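PDB 4CZV: Pab-dependent poly(a)-specific ribonuclease subunit PAN2 from Neurospora crassa, which probably shortens mRNA poly(A) tails as the catalytic subunit of the PAN2-PAN3 deadenylation complex, this chain being its N-terminal WD-repeat propeller domain. Local coordinates for residues Lys135-Asp140 with Val147-Thr152; Gly13-Pro18 with Leu59-Ala64; Asn238-Ala243 with Thr271-Pro276; Gly73-Phe78 with Val85-Ser90; Thr173-Asp178 with Lys185-Ala190. One frame throughout, in Å; residues are numbered along the deposited sequence.

Interaction 1: residues Lys135-Asp140 with Val147-Thr152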
# COMPACT_ATOMS: atom_id res chain seq x y z
N LYS A 135 14.03 7.89 -14.14
CA LYS A 135 13.05 8.88 -14.58
C LYS A 135 11.75 8.75 -13.79
O LYS A 135 11.39 7.66 -13.35
CB LYS A 135 12.76 8.75 -16.07
CG LYS A 135 13.92 9.07 -17.01
CD LYS A 135 13.40 9.24 -18.44
CE LYS A 135 14.49 9.04 -19.48
NZ LYS A 135 14.89 7.61 -19.60
N MET A 136 11.07 9.87 -13.60
CA MET A 136 9.72 9.87 -13.05
C MET A 136 8.81 10.57 -14.05
O MET A 136 9.28 11.38 -14.84
CB MET A 136 9.66 10.57 -11.69
CG MET A 136 10.59 9.99 -10.65
SD MET A 136 10.38 10.80 -9.05
CE MET A 136 10.95 12.46 -9.42
N LEU A 137 7.52 10.26 -14.00
CA LEU A 137 6.58 10.90 -14.92
C LEU A 137 5.38 11.49 -14.20
O LEU A 137 4.91 10.97 -13.18
CB LEU A 137 6.11 9.91 -15.99
CG LEU A 137 7.21 9.37 -16.91
CD1 LEU A 137 7.71 8.02 -16.42
CD2 LEU A 137 6.72 9.28 -18.34
N VAL A 138 4.90 12.60 -14.74
CA VAL A 138 3.72 13.27 -14.21
C VAL A 138 2.59 13.12 -15.21
O VAL A 138 2.75 13.40 -16.40
CB VAL A 138 4.00 14.75 -13.95
CG1 VAL A 138 2.77 15.41 -13.35
CG2 VAL A 138 5.20 14.91 -13.03
N ILE A 139 1.43 12.68 -14.73
CA ILE A 139 0.31 12.35 -15.60
C ILE A 139 -0.95 13.15 -15.25
O ILE A 139 -1.34 13.21 -14.09
CB ILE A 139 -0.01 10.84 -15.53
CG1 ILE A 139 1.08 10.05 -16.26
CG2 ILE A 139 -1.38 10.54 -16.10
CD1 ILE A 139 0.98 8.55 -16.07
N ASP A 140 -1.57 13.75 -16.26
CA ASP A 140 -2.87 14.39 -16.10
C ASP A 140 -3.95 13.32 -16.11
O ASP A 140 -4.21 12.71 -17.14
CB ASP A 140 -3.10 15.43 -17.20
CG ASP A 140 -4.40 16.22 -17.03
OD1 ASP A 140 -5.41 15.66 -16.55
OD2 ASP A 140 -4.42 17.42 -17.39
N VAL A 147 2.49 14.50 -18.86
CA VAL A 147 2.58 15.95 -18.87
C VAL A 147 4.03 16.41 -18.78
O VAL A 147 4.41 17.44 -19.35
CB VAL A 147 1.73 16.56 -17.73
CG1 VAL A 147 2.19 17.96 -17.37
CG2 VAL A 147 0.26 16.57 -18.14
N LYS A 148 4.85 15.63 -18.07
CA LYS A 148 6.28 15.92 -17.99
C LYS A 148 7.08 14.71 -17.49
O LYS A 148 6.54 13.83 -16.82
CB LYS A 148 6.54 17.14 -17.09
CG LYS A 148 6.73 16.83 -15.62
CD LYS A 148 7.03 18.11 -14.83
CE LYS A 148 8.24 18.84 -15.39
NZ LYS A 148 8.62 20.05 -14.59
N GLU A 149 8.36 14.68 -17.86
CA GLU A 149 9.29 13.68 -17.34
C GLU A 149 10.28 14.35 -16.40
O GLU A 149 10.73 15.46 -16.66
CB GLU A 149 10.05 12.99 -18.48
CG GLU A 149 9.19 12.42 -19.58
CD GLU A 149 10.02 11.75 -20.66
OE1 GLU A 149 11.09 11.19 -20.32
OE2 GLU A 149 9.62 11.79 -21.84
N LEU A 150 10.61 13.67 -15.31
CA LEU A 150 11.58 14.19 -14.35
C LEU A 150 12.74 13.23 -14.15
O LEU A 150 12.53 12.03 -14.00
CB LEU A 150 10.91 14.46 -13.01
CG LEU A 150 9.79 15.49 -13.02
CD1 LEU A 150 9.04 15.41 -11.71
CD2 LEU A 150 10.36 16.88 -13.23
N PRO A 151 13.97 13.76 -14.13
CA PRO A 151 15.10 12.91 -13.78
C PRO A 151 15.07 12.60 -12.28
O PRO A 151 14.49 13.38 -11.52
CB PRO A 151 16.33 13.76 -14.14
CG PRO A 151 15.79 14.93 -14.93
CD PRO A 151 14.39 15.14 -14.45
N THR A 152 15.66 11.49 -11.87
CA THR A 152 15.80 11.20 -10.45
C THR A 152 17.02 10.32 -10.22
O THR A 152 17.26 9.36 -10.95
CB THR A 152 14.53 10.53 -9.88
OG1 THR A 152 14.73 10.23 -8.49
CG2 THR A 152 14.18 9.25 -10.63
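Met136 and Leu150 form a hydrogen-bonded antiparallel pair, with Met136 N 2.6 Å from Leu150 O and Leu150 N 2.7 Å from Met136 O, the latter donor tilted 26° from the carbonyl plane. Their strands make the outer beta hairpin of a propeller blade, in which 145-151 is the last of four strands. Farther along, Val138 N binds Lys148 O at 2.9 Å, while Val138 O takes Val147 N at 2.7 Å. Val147 and Lys148 both face Val138, which makes a classic beta bulge of this edge strand.

Met136, Val138, Lys148 and Leu150 share one face of the sheet. There Val138 and Lys148 lie alongside each other, Val138 CG2 resting on Lys148 CG at 3.6 Å. The last torsion of Met136 is bent (chi3 -66°), which swings CE over to Leu150 CB at 4.1 Å; nearer the backbone, Met136 CG packs across Thr152 CG2. Strand 126-131 continues this layer through Ala130 and Leu128. On the reverse face Lys135 and Glu149 run side by side without joining their charges. Glu149 OE1 is hydrogen-bonded to Ser110 OG and meets the aliphatic part of the lysine, with Lys135 CD 3.6 Å away.

Interaction 2: residues Gly13-Pro18 with Leu59-Ala64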
# COMPACT_ATOMS: atom_id res chain seq x y z
N GLY A 13 -14.40 -12.19 6.40
CA GLY A 13 -14.41 -12.72 5.05
C GLY A 13 -13.05 -13.24 4.62
O GLY A 13 -12.03 -12.90 5.21
N CYS A 14 -13.06 -14.07 3.59
CA CYS A 14 -11.83 -14.62 3.03
C CYS A 14 -12.06 -15.01 1.58
O CYS A 14 -13.10 -15.56 1.23
CB CYS A 14 -11.36 -15.84 3.83
SG CYS A 14 -9.88 -16.65 3.15
N VAL A 15 -11.08 -14.71 0.73
CA VAL A 15 -11.16 -15.14 -0.66
C VAL A 15 -9.79 -15.62 -1.11
O VAL A 15 -8.76 -15.10 -0.65
CB VAL A 15 -11.67 -14.00 -1.59
CG1 VAL A 15 -10.66 -12.86 -1.67
CG2 VAL A 15 -12.01 -14.54 -2.97
N ALA A 16 -9.77 -16.63 -1.97
CA ALA A 16 -8.53 -17.07 -2.59
C ALA A 16 -8.37 -16.36 -3.92
O ALA A 16 -9.21 -16.49 -4.80
CB ALA A 16 -8.52 -18.57 -2.79
N TYR A 17 -7.29 -15.60 -4.06
CA TYR A 17 -7.08 -14.85 -5.29
C TYR A 17 -5.61 -14.49 -5.50
O TYR A 17 -5.04 -13.75 -4.70
CB TYR A 17 -7.94 -13.59 -5.30
CG TYR A 17 -8.00 -12.93 -6.66
CD1 TYR A 17 -8.82 -13.43 -7.66
CD2 TYR A 17 -7.23 -11.81 -6.93
CE1 TYR A 17 -8.87 -12.83 -8.90
CE2 TYR A 17 -7.28 -11.20 -8.16
CZ TYR A 17 -8.09 -11.71 -9.14
OH TYR A 17 -8.14 -11.10 -10.37
N PRO A 18 -5.00 -15.00 -6.58
CA PRO A 18 -5.61 -15.90 -7.57
C PRO A 18 -5.75 -17.33 -7.04
O PRO A 18 -4.81 -17.85 -6.44
CB PRO A 18 -4.64 -15.84 -8.74
CG PRO A 18 -3.31 -15.57 -8.10
CD PRO A 18 -3.60 -14.69 -6.91
N LEU A 59 -16.34 -10.19 1.00
CA LEU A 59 -15.55 -10.18 -0.23
C LEU A 59 -16.21 -10.91 -1.41
O LEU A 59 -15.60 -11.78 -2.02
CB LEU A 59 -14.17 -10.79 0.03
CG LEU A 59 -13.30 -10.06 1.06
CD1 LEU A 59 -12.04 -10.86 1.33
CD2 LEU A 59 -12.95 -8.66 0.57
N LYS A 60 -17.45 -10.54 -1.72
CA LYS A 60 -18.14 -11.11 -2.87
C LYS A 60 -17.46 -10.67 -4.16
O LYS A 60 -17.23 -9.48 -4.37
CB LYS A 60 -19.61 -10.69 -2.89
CG LYS A 60 -20.40 -11.08 -1.65
CD LYS A 60 -20.47 -12.59 -1.49
CE LYS A 60 -21.40 -12.98 -0.34
NZ LYS A 60 -21.28 -14.43 -0.00
N ARG A 61 -17.14 -11.63 -5.02
CA ARG A 61 -16.46 -11.31 -6.28
C ARG A 61 -17.32 -10.40 -7.16
O ARG A 61 -18.49 -10.67 -7.39
CB ARG A 61 -16.10 -12.60 -7.02
CG ARG A 61 -15.05 -13.45 -6.30
CD ARG A 61 -14.85 -14.79 -6.99
NE ARG A 61 -13.91 -15.64 -6.26
CZ ARG A 61 -12.63 -15.79 -6.58
NH1 ARG A 61 -12.13 -15.15 -7.62
NH2 ARG A 61 -11.85 -16.59 -5.86
N PHE A 62 -16.72 -9.32 -7.64
CA PHE A 62 -17.43 -8.34 -8.46
C PHE A 62 -16.86 -8.29 -9.87
O PHE A 62 -17.25 -9.08 -10.73
CB PHE A 62 -17.39 -6.95 -7.80
CG PHE A 62 -18.12 -5.89 -8.57
CD1 PHE A 62 -19.31 -6.17 -9.22
CD2 PHE A 62 -17.63 -4.60 -8.63
CE1 PHE A 62 -19.99 -5.19 -9.92
CE2 PHE A 62 -18.31 -3.61 -9.33
CZ PHE A 62 -19.49 -3.91 -9.97
N THR A 63 -15.93 -7.37 -10.11
CA THR A 63 -15.34 -7.26 -11.44
C THR A 63 -13.96 -7.89 -11.47
O THR A 63 -13.30 -8.03 -10.44
CB THR A 63 -15.25 -5.79 -11.92
OG1 THR A 63 -14.46 -5.02 -11.01
CG2 THR A 63 -16.64 -5.18 -12.03
N ALA A 64 -13.53 -8.30 -12.66
CA ALA A 64 -12.21 -8.89 -12.84
C ALA A 64 -11.75 -8.75 -14.29
O ALA A 64 -12.47 -9.13 -15.21
CB ALA A 64 -12.22 -10.36 -12.42
O HOH W 1 -15.07 -14.68 -1.08
O HOH W 2 -12.29 -17.92 -2.99
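Arg61 holds CG anti to its carbonyl carbon (chi1 -66°) and runs extended from CG to NE, which carries its guanidinium across to Val15, Ala16 and Tyr17. Val15 sets CG2 anti to its backbone N and CG1 between N and the carbonyl carbon (chi1 67°), giving each methyl its own partner. CG2 lies over one face of the guanidinium, 3.5 Å from Arg61 NH2, and CG1 meets Leu59 CD1 at 3.9 Å, the two side chains crossing at about a right angle.

At the guanidinium edge, Arg61 NH2 makes a weak, bent hydrogen bond to Ala16 O (2.8 Å). A water in the guanidinium plane accepts from the same NH2 at 3.2 Å and from Ala16 N at 3.0 Å.

Strand 10-16 is the outermost strand of the sheet that also holds 290-295, 302-306 and 310-315, so the N-terminal chain completes the last blade, the usual ring closure of beta-propellers. Strand 60-66 is the outer strand of the first blade, its neighbour round the ring, and the contact spans the seam between them. Leu59, in a G1 beta bulge, also reaches Val313 and Leu42. The Tyr17 ring crosses the guanidinium obliquely, their planes 63° apart, with Tyr17 CD1 3.7 Å from Arg61 NH1.

Interaction 3: residues Asn238-Ala243 with Thr271-Pro276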
# COMPACT_ATOMS: atom_id res chain seq x y z
N ASN A 238 11.28 9.23 17.77
CA ASN A 238 11.76 7.99 18.34
C ASN A 238 11.03 6.79 17.74
O ASN A 238 9.80 6.80 17.63
CB ASN A 238 11.57 7.98 19.87
CG ASN A 238 12.41 9.03 20.56
OD1 ASN A 238 11.88 9.95 21.19
ND2 ASN A 238 13.73 8.91 20.45
N PRO A 239 11.79 5.77 17.34
CA PRO A 239 11.20 4.52 16.85
C PRO A 239 10.18 3.95 17.83
O PRO A 239 10.40 4.00 19.04
CB PRO A 239 12.41 3.59 16.72
CG PRO A 239 13.55 4.52 16.46
CD PRO A 239 13.26 5.75 17.27
N VAL A 240 9.06 3.45 17.32
CA VAL A 240 8.07 2.81 18.16
C VAL A 240 8.35 1.31 18.20
O VAL A 240 8.36 0.65 17.15
CB VAL A 240 6.63 3.06 17.67
CG1 VAL A 240 5.63 2.33 18.54
CG2 VAL A 240 6.34 4.55 17.65
N PRO A 241 8.60 0.77 19.40
CA PRO A 241 8.95 -0.65 19.53
C PRO A 241 7.84 -1.56 19.01
O PRO A 241 6.65 -1.28 19.17
CB PRO A 241 9.15 -0.83 21.04
CG PRO A 241 8.39 0.28 21.67
CD PRO A 241 8.50 1.43 20.71
N PHE A 242 8.25 -2.63 18.35
CA PHE A 242 7.34 -3.65 17.88
C PHE A 242 8.10 -4.96 17.83
O PHE A 242 8.67 -5.32 16.80
CB PHE A 242 6.76 -3.30 16.51
CG PHE A 242 5.64 -4.21 16.07
CD1 PHE A 242 4.35 -4.02 16.55
CD2 PHE A 242 5.88 -5.24 15.18
CE1 PHE A 242 3.32 -4.86 16.14
CE2 PHE A 242 4.86 -6.08 14.77
CZ PHE A 242 3.57 -5.88 15.25
N ALA A 243 8.13 -5.64 18.97
CA ALA A 243 8.86 -6.90 19.12
C ALA A 243 8.55 -7.95 18.04
O ALA A 243 9.47 -8.61 17.56
CB ALA A 243 8.60 -7.48 20.52
N THR A 271 -1.51 1.02 17.93
CA THR A 271 -0.63 1.71 18.86
C THR A 271 -0.59 3.22 18.69
O THR A 271 -0.44 3.73 17.59
CB THR A 271 0.81 1.18 18.71
OG1 THR A 271 0.79 -0.25 18.70
CG2 THR A 271 1.69 1.67 19.86
N ASP A 272 -0.72 3.93 19.81
CA ASP A 272 -0.53 5.38 19.82
C ASP A 272 0.96 5.70 19.67
O ASP A 272 1.76 5.37 20.54
CB ASP A 272 -1.09 5.97 21.12
CG ASP A 272 -0.90 7.48 21.23
OD1 ASP A 272 -0.44 8.12 20.26
OD2 ASP A 272 -1.22 8.03 22.30
N LEU A 273 1.31 6.34 18.56
CA LEU A 273 2.70 6.69 18.27
C LEU A 273 3.30 7.60 19.33
O LEU A 273 4.52 7.64 19.49
CB LEU A 273 2.80 7.36 16.90
CG LEU A 273 2.28 6.56 15.70
CD1 LEU A 273 2.31 7.40 14.43
CD2 LEU A 273 3.07 5.26 15.52
N LEU A 274 2.46 8.33 20.05
CA LEU A 274 2.94 9.23 21.09
C LEU A 274 2.91 8.57 22.47
O LEU A 274 3.49 9.10 23.42
CB LEU A 274 2.12 10.52 21.10
CG LEU A 274 2.16 11.33 19.80
CD1 LEU A 274 1.42 12.65 19.95
CD2 LEU A 274 3.59 11.57 19.34
N ASN A 275 2.25 7.42 22.58
CA ASN A 275 2.19 6.67 23.83
C ASN A 275 2.22 5.16 23.61
O ASN A 275 1.23 4.48 23.87
CB ASN A 275 0.93 7.03 24.62
CG ASN A 275 0.91 8.46 25.07
OD1 ASN A 275 1.40 8.79 26.15
ND2 ASN A 275 0.34 9.34 24.25
N PRO A 276 3.37 4.63 23.17
CA PRO A 276 3.53 3.24 22.72
C PRO A 276 3.06 2.19 23.73
O PRO A 276 2.71 1.08 23.33
CB PRO A 276 5.04 3.12 22.49
CG PRO A 276 5.49 4.51 22.21
CD PRO A 276 4.65 5.38 23.09
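Val240, on strand 235-241, faces a type I turn that runs from Asp272 to Asn275, and the backbones come nearest where Val240 CA and Pro276 CA are 6.4 Å apart, so that side chains do the bridging. Val240 does most of this work. Its CG1 is anti to the backbone N (chi1 178°) and touches Pro276 CB at 4.1 Å, the two side chains crossing obliquely; the same methyl approaches Thr271 CG2. The other branch, CG2, meets Leu273 CD2 at 4.0 Å, and here the side chains cross at about a right angle. Pro241 adds its ring carbon CD, 4.2 Å from Pro276 CB. The side chains that meet do so through carbon atoms.

The turn that presents Leu273, with Pro276 directly after it, is braced from within. Leu274 N donates to Asp272 OD1 at 2.9 Å, an Asx turn in which the donor lies well above the carboxylate plane. The other oxygen, Asp272 OD2, takes Asn275 ND2 at 2.8 Å, again from above the plane, and Thr257 OG1 is also hydrogen-bonded to OD1. Val228 lies beside both Val240 and Leu273 and continues the apolar layer. Strand 235-241 is the outermost of its blade, and strand 268-272 belongs to the following one, so this is the packing of neighbouring blades against each other that is characteristic of a beta-propeller.

Interaction 4: residues Gly73-Phe78 with Val85-Ser90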
# COMPACT_ATOMS: atom_id res chain seq x y z
N GLY A 73 4.26 -8.11 -16.00
CA GLY A 73 4.49 -8.57 -14.64
C GLY A 73 3.38 -8.20 -13.67
O GLY A 73 2.22 -8.04 -14.06
N PRO A 74 3.73 -8.07 -12.38
CA PRO A 74 2.76 -7.84 -11.31
C PRO A 74 1.99 -6.52 -11.44
O PRO A 74 2.53 -5.53 -11.95
CB PRO A 74 3.62 -7.82 -10.05
CG PRO A 74 4.88 -8.54 -10.42
CD PRO A 74 5.10 -8.21 -11.86
N LEU A 75 0.74 -6.53 -11.00
CA LEU A 75 0.03 -5.28 -10.76
C LEU A 75 0.69 -4.62 -9.55
O LEU A 75 0.78 -5.22 -8.48
CB LEU A 75 -1.46 -5.54 -10.52
CG LEU A 75 -2.40 -4.35 -10.72
CD1 LEU A 75 -3.80 -4.86 -11.00
CD2 LEU A 75 -2.41 -3.44 -9.49
N ARG A 76 1.16 -3.39 -9.73
CA ARG A 76 2.02 -2.75 -8.74
C ARG A 76 1.25 -1.99 -7.65
O ARG A 76 1.61 -2.04 -6.48
CB ARG A 76 2.99 -1.80 -9.44
CG ARG A 76 3.91 -2.49 -10.46
CD ARG A 76 4.74 -3.58 -9.81
NE ARG A 76 5.78 -4.08 -10.70
CZ ARG A 76 6.67 -5.01 -10.37
NH1 ARG A 76 6.64 -5.54 -9.16
NH2 ARG A 76 7.58 -5.41 -11.25
N GLN A 77 0.19 -1.29 -8.04
CA GLN A 77 -0.52 -0.43 -7.10
C GLN A 77 -1.88 -0.01 -7.64
O GLN A 77 -2.07 0.06 -8.86
CB GLN A 77 0.32 0.81 -6.79
CG GLN A 77 -0.10 1.55 -5.54
CD GLN A 77 0.61 2.88 -5.39
OE1 GLN A 77 1.75 3.04 -5.80
NE2 GLN A 77 -0.09 3.86 -4.83
N PHE A 78 -2.82 0.26 -6.74
CA PHE A 78 -4.08 0.91 -7.10
C PHE A 78 -4.11 2.36 -6.59
O PHE A 78 -3.46 2.68 -5.59
CB PHE A 78 -5.29 0.16 -6.52
CG PHE A 78 -5.37 -1.29 -6.91
CD1 PHE A 78 -5.88 -1.66 -8.15
CD2 PHE A 78 -4.98 -2.28 -6.03
CE1 PHE A 78 -5.98 -3.00 -8.50
CE2 PHE A 78 -5.08 -3.62 -6.38
CZ PHE A 78 -5.58 -3.98 -7.62
N VAL A 85 -10.68 3.75 -11.31
CA VAL A 85 -9.50 3.22 -10.65
C VAL A 85 -8.28 3.32 -11.55
O VAL A 85 -8.34 2.97 -12.73
CB VAL A 85 -9.71 1.75 -10.23
CG1 VAL A 85 -8.51 1.24 -9.44
CG2 VAL A 85 -10.99 1.62 -9.42
N ILE A 86 -7.17 3.79 -10.99
CA ILE A 86 -5.93 3.86 -11.74
C ILE A 86 -5.08 2.62 -11.43
O ILE A 86 -4.87 2.28 -10.26
CB ILE A 86 -5.14 5.13 -11.40
CG1 ILE A 86 -6.03 6.37 -11.56
CG2 ILE A 86 -3.91 5.25 -12.29
CD1 ILE A 86 -5.37 7.64 -11.09
N PHE A 87 -4.61 1.96 -12.48
CA PHE A 87 -3.84 0.71 -12.35
C PHE A 87 -2.41 0.90 -12.81
O PHE A 87 -2.16 1.31 -13.95
CB PHE A 87 -4.49 -0.41 -13.16
CG PHE A 87 -5.92 -0.68 -12.80
CD1 PHE A 87 -6.23 -1.57 -11.79
CD2 PHE A 87 -6.95 -0.04 -13.47
CE1 PHE A 87 -7.55 -1.82 -11.45
CE2 PHE A 87 -8.28 -0.28 -13.13
CZ PHE A 87 -8.57 -1.17 -12.12
N LEU A 88 -1.46 0.59 -11.93
CA LEU A 88 -0.05 0.74 -12.25
C LEU A 88 0.63 -0.59 -12.54
O LEU A 88 0.56 -1.53 -11.75
CB LEU A 88 0.67 1.45 -11.11
CG LEU A 88 2.16 1.74 -11.31
CD1 LEU A 88 2.39 2.77 -12.40
CD2 LEU A 88 2.79 2.20 -10.01
N GLY A 89 1.29 -0.67 -13.69
CA GLY A 89 2.18 -1.78 -14.01
C GLY A 89 3.57 -1.20 -14.21
O GLY A 89 3.74 0.02 -14.19
N SER A 90 4.56 -2.06 -14.41
CA SER A 90 5.94 -1.59 -14.57
C SER A 90 6.15 -0.79 -15.85
O SER A 90 7.06 0.03 -15.92
CB SER A 90 6.92 -2.77 -14.54
OG SER A 90 7.08 -3.26 -13.23
O HOH W 3 4.44 -4.79 -13.59
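Pro74 O and Ser90 N are joined through a water, which donates to the carbonyl at 2.6 Å and accepts from the amide at 2.9 Å. Leu75 turns CD1 to Phe87 CD1 (4.2 Å), while its CD2 lies over one face of the Phe78 ring. At Arg76 the backbone N reaches Leu88 O at 2.8 Å. Its side chain bends at chi2 (-59°) and grips a single atom side-on: NE and NH2 are each 3.0 Å from Ser90 OG, which lies in the guanidinium plane, and Pro74 CD lies over one guanidinium face, toward its rim. A leucine in place of Arg76 would probably leave Ser90 OG without both of these donors, though the backbone bond to Leu88 O could remain. Gln77 O accepts from Leu88 N at 3.2 Å. Finally, Phe78 meets Phe87 rim to rim, their CE1 atoms 3.5 Å apart and the planes at 78°, an apolar end to the contact.

Strands 77-80 and 85-88 form the innermost hairpin of a propeller blade, within the predicted second WD repeat. The buried Ser90 hydroxyl accepts two arginine N-H groups, and its single proton can serve Asp113 OD1 or Leu114 O, so it couples this hairpin to the next blade.

Interaction 5: residues Thr173-Asp178 with Lys185-Ala190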
# COMPACT_ATOMS: atom_id res chain seq x y z
N THR A 173 15.78 4.58 2.43
CA THR A 173 15.75 6.01 2.64
C THR A 173 14.40 6.58 2.18
O THR A 173 13.82 6.10 1.21
CB THR A 173 16.92 6.68 1.88
OG1 THR A 173 18.13 6.49 2.61
CG2 THR A 173 16.68 8.16 1.68
N VAL A 174 13.89 7.57 2.92
CA VAL A 174 12.67 8.28 2.53
C VAL A 174 13.00 9.71 2.09
O VAL A 174 13.55 10.48 2.87
CB VAL A 174 11.64 8.35 3.67
CG1 VAL A 174 10.40 9.12 3.23
CG2 VAL A 174 11.27 6.97 4.17
N ASN A 175 12.65 10.05 0.85
CA ASN A 175 12.75 11.42 0.39
C ASN A 175 11.40 12.11 0.48
O ASN A 175 10.38 11.56 0.05
CB ASN A 175 13.26 11.49 -1.06
CG ASN A 175 14.68 10.97 -1.21
OD1 ASN A 175 15.43 10.89 -0.23
ND2 ASN A 175 15.05 10.62 -2.43
N ILE A 176 11.37 13.30 1.06
CA ILE A 176 10.13 14.07 1.14
C ILE A 176 10.12 15.12 0.05
O ILE A 176 10.94 16.05 0.06
CB ILE A 176 9.96 14.73 2.52
CG1 ILE A 176 9.95 13.66 3.62
CG2 ILE A 176 8.68 15.54 2.56
CD1 ILE A 176 9.81 14.23 5.00
N LEU A 177 9.19 14.99 -0.89
CA LEU A 177 9.20 15.81 -2.09
C LEU A 177 8.17 16.94 -2.05
O LEU A 177 7.07 16.78 -1.51
CB LEU A 177 8.96 14.94 -3.33
CG LEU A 177 9.82 13.68 -3.48
CD1 LEU A 177 9.53 12.97 -4.80
CD2 LEU A 177 11.30 14.00 -3.36
N ASP A 178 8.53 18.07 -2.63
CA ASP A 178 7.59 19.15 -2.81
C ASP A 178 6.53 18.73 -3.83
O ASP A 178 6.87 18.29 -4.93
CB ASP A 178 8.30 20.42 -3.25
CG ASP A 178 7.38 21.62 -3.32
OD1 ASP A 178 6.63 21.73 -4.30
OD2 ASP A 178 7.42 22.44 -2.38
N LYS A 185 12.75 18.00 -0.41
CA LYS A 185 12.75 18.95 0.71
C LYS A 185 13.66 18.46 1.82
O LYS A 185 14.44 19.22 2.38
CB LYS A 185 11.33 19.16 1.25
CG LYS A 185 10.43 19.99 0.36
CD LYS A 185 8.99 20.03 0.87
CE LYS A 185 8.88 20.78 2.18
NZ LYS A 185 9.25 22.22 2.03
N LYS A 186 13.54 17.18 2.14
CA LYS A 186 14.38 16.59 3.18
C LYS A 186 14.53 15.10 2.92
O LYS A 186 13.68 14.47 2.29
CB LYS A 186 13.79 16.83 4.57
CG LYS A 186 14.71 16.44 5.71
CD LYS A 186 14.27 17.04 7.03
CE LYS A 186 15.22 16.65 8.15
NZ LYS A 186 16.63 16.98 7.81
N GLN A 187 15.64 14.54 3.39
CA GLN A 187 15.88 13.12 3.28
C GLN A 187 15.93 12.50 4.67
O GLN A 187 16.64 12.98 5.55
CB GLN A 187 17.17 12.86 2.51
CG GLN A 187 17.54 11.40 2.41
CD GLN A 187 18.69 11.15 1.46
OE1 GLN A 187 19.73 10.62 1.85
NE2 GLN A 187 18.50 11.52 0.19
N TRP A 188 15.16 11.43 4.87
CA TRP A 188 15.06 10.75 6.15
C TRP A 188 15.58 9.32 6.03
O TRP A 188 15.06 8.53 5.24
CB TRP A 188 13.61 10.77 6.64
CG TRP A 188 13.34 9.95 7.87
CD1 TRP A 188 14.16 9.80 8.96
CD2 TRP A 188 12.18 9.16 8.13
NE1 TRP A 188 13.56 8.97 9.88
CE2 TRP A 188 12.35 8.56 9.40
CE3 TRP A 188 11.01 8.89 7.41
CZ2 TRP A 188 11.40 7.72 9.96
CZ3 TRP A 188 10.06 8.05 7.98
CH2 TRP A 188 10.26 7.48 9.24
N GLN A 189 16.61 8.99 6.80
CA GLN A 189 17.21 7.65 6.75
C GLN A 189 16.46 6.71 7.70
O GLN A 189 16.90 6.49 8.82
CB GLN A 189 18.69 7.71 7.11
CG GLN A 189 19.46 6.44 6.80
CD GLN A 189 19.62 6.20 5.31
OE1 GLN A 189 20.02 7.09 4.57
NE2 GLN A 189 19.30 4.98 4.87
N ALA A 190 15.35 6.16 7.23
CA ALA A 190 14.44 5.42 8.10
C ALA A 190 15.00 4.06 8.54
O ALA A 190 15.06 3.77 9.73
CB ALA A 190 13.10 5.23 7.41
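Val174 and Trp188 lie side by side and point the same way, with Val174 CG2 3.8 Å from Trp188 CE3. The indole is held from a second direction by Ala190, whose CB sits over the centre of one ring face and also touches Val174 CG2 at 4.1 Å. Trp188 turns CG opposite its own N (chi1 173°), which lays the indole alongside Val174. The residue is buried, and it meets Phe229 and Thr207 of the following blade.

On the reverse face Asn175 and Gln187 likewise run alongside each other, their amide planes only 22° apart. Gln187 NE2 makes a weak, bent hydrogen bond to Asn175 OD1 at 3.2 Å, while Asn175 ND2 is hydrogen-bonded to Asp154 OD2 and Tyr156 OH. Thr173 comes obliquely across the extended Gln187 chain, its CG2 packing on Gln187 CG at 3.4 Å. Its OG1 is turned to the amide end of Gln189, 2.8 Å from Gln189 OE1. With a glycine at Thr173, the aliphatic part of Gln187 would probably lose the methyl it rests on, and the Gln189 amide its hydroxyl neighbour, leaving both ends freer to turn.

Beneath these side chains the backbones pair closely. Val174 N binds Trp188 O at 2.8 Å and Trp188 N returns to Val174 O at 2.7 Å. At the far end Lys185 and Lys186 both face Ile176, a classic beta bulge, where Lys185 N meets Ile176 O. This is the outer antiparallel hairpin of a four-stranded propeller blade, lying mostly in the predicted fourth WD repeat.

The five contacts follow the ring of a seven-bladed propeller. Interaction 2 comes first along the chain, at the closure where strand 10-16 completes the last blade, followed by interactions 4, 1, 5 and 3, each starting after the one before has closed. Centres of successive contacts lie 17 to 21 Å apart, and none touch. Interactions 1 and 5 are the outer hairpins of consecutive blades and each carry a classic bulge, whereas interaction 4 is an inner hairpin, about 11 Å from the chain's centre. Interactions 2 and 3 instead span seams between blades. Interactions 2 and 5 lie on opposite sides of the centre, about 36 Å between centres; the set samples contacts both within and between blades around the closed ring.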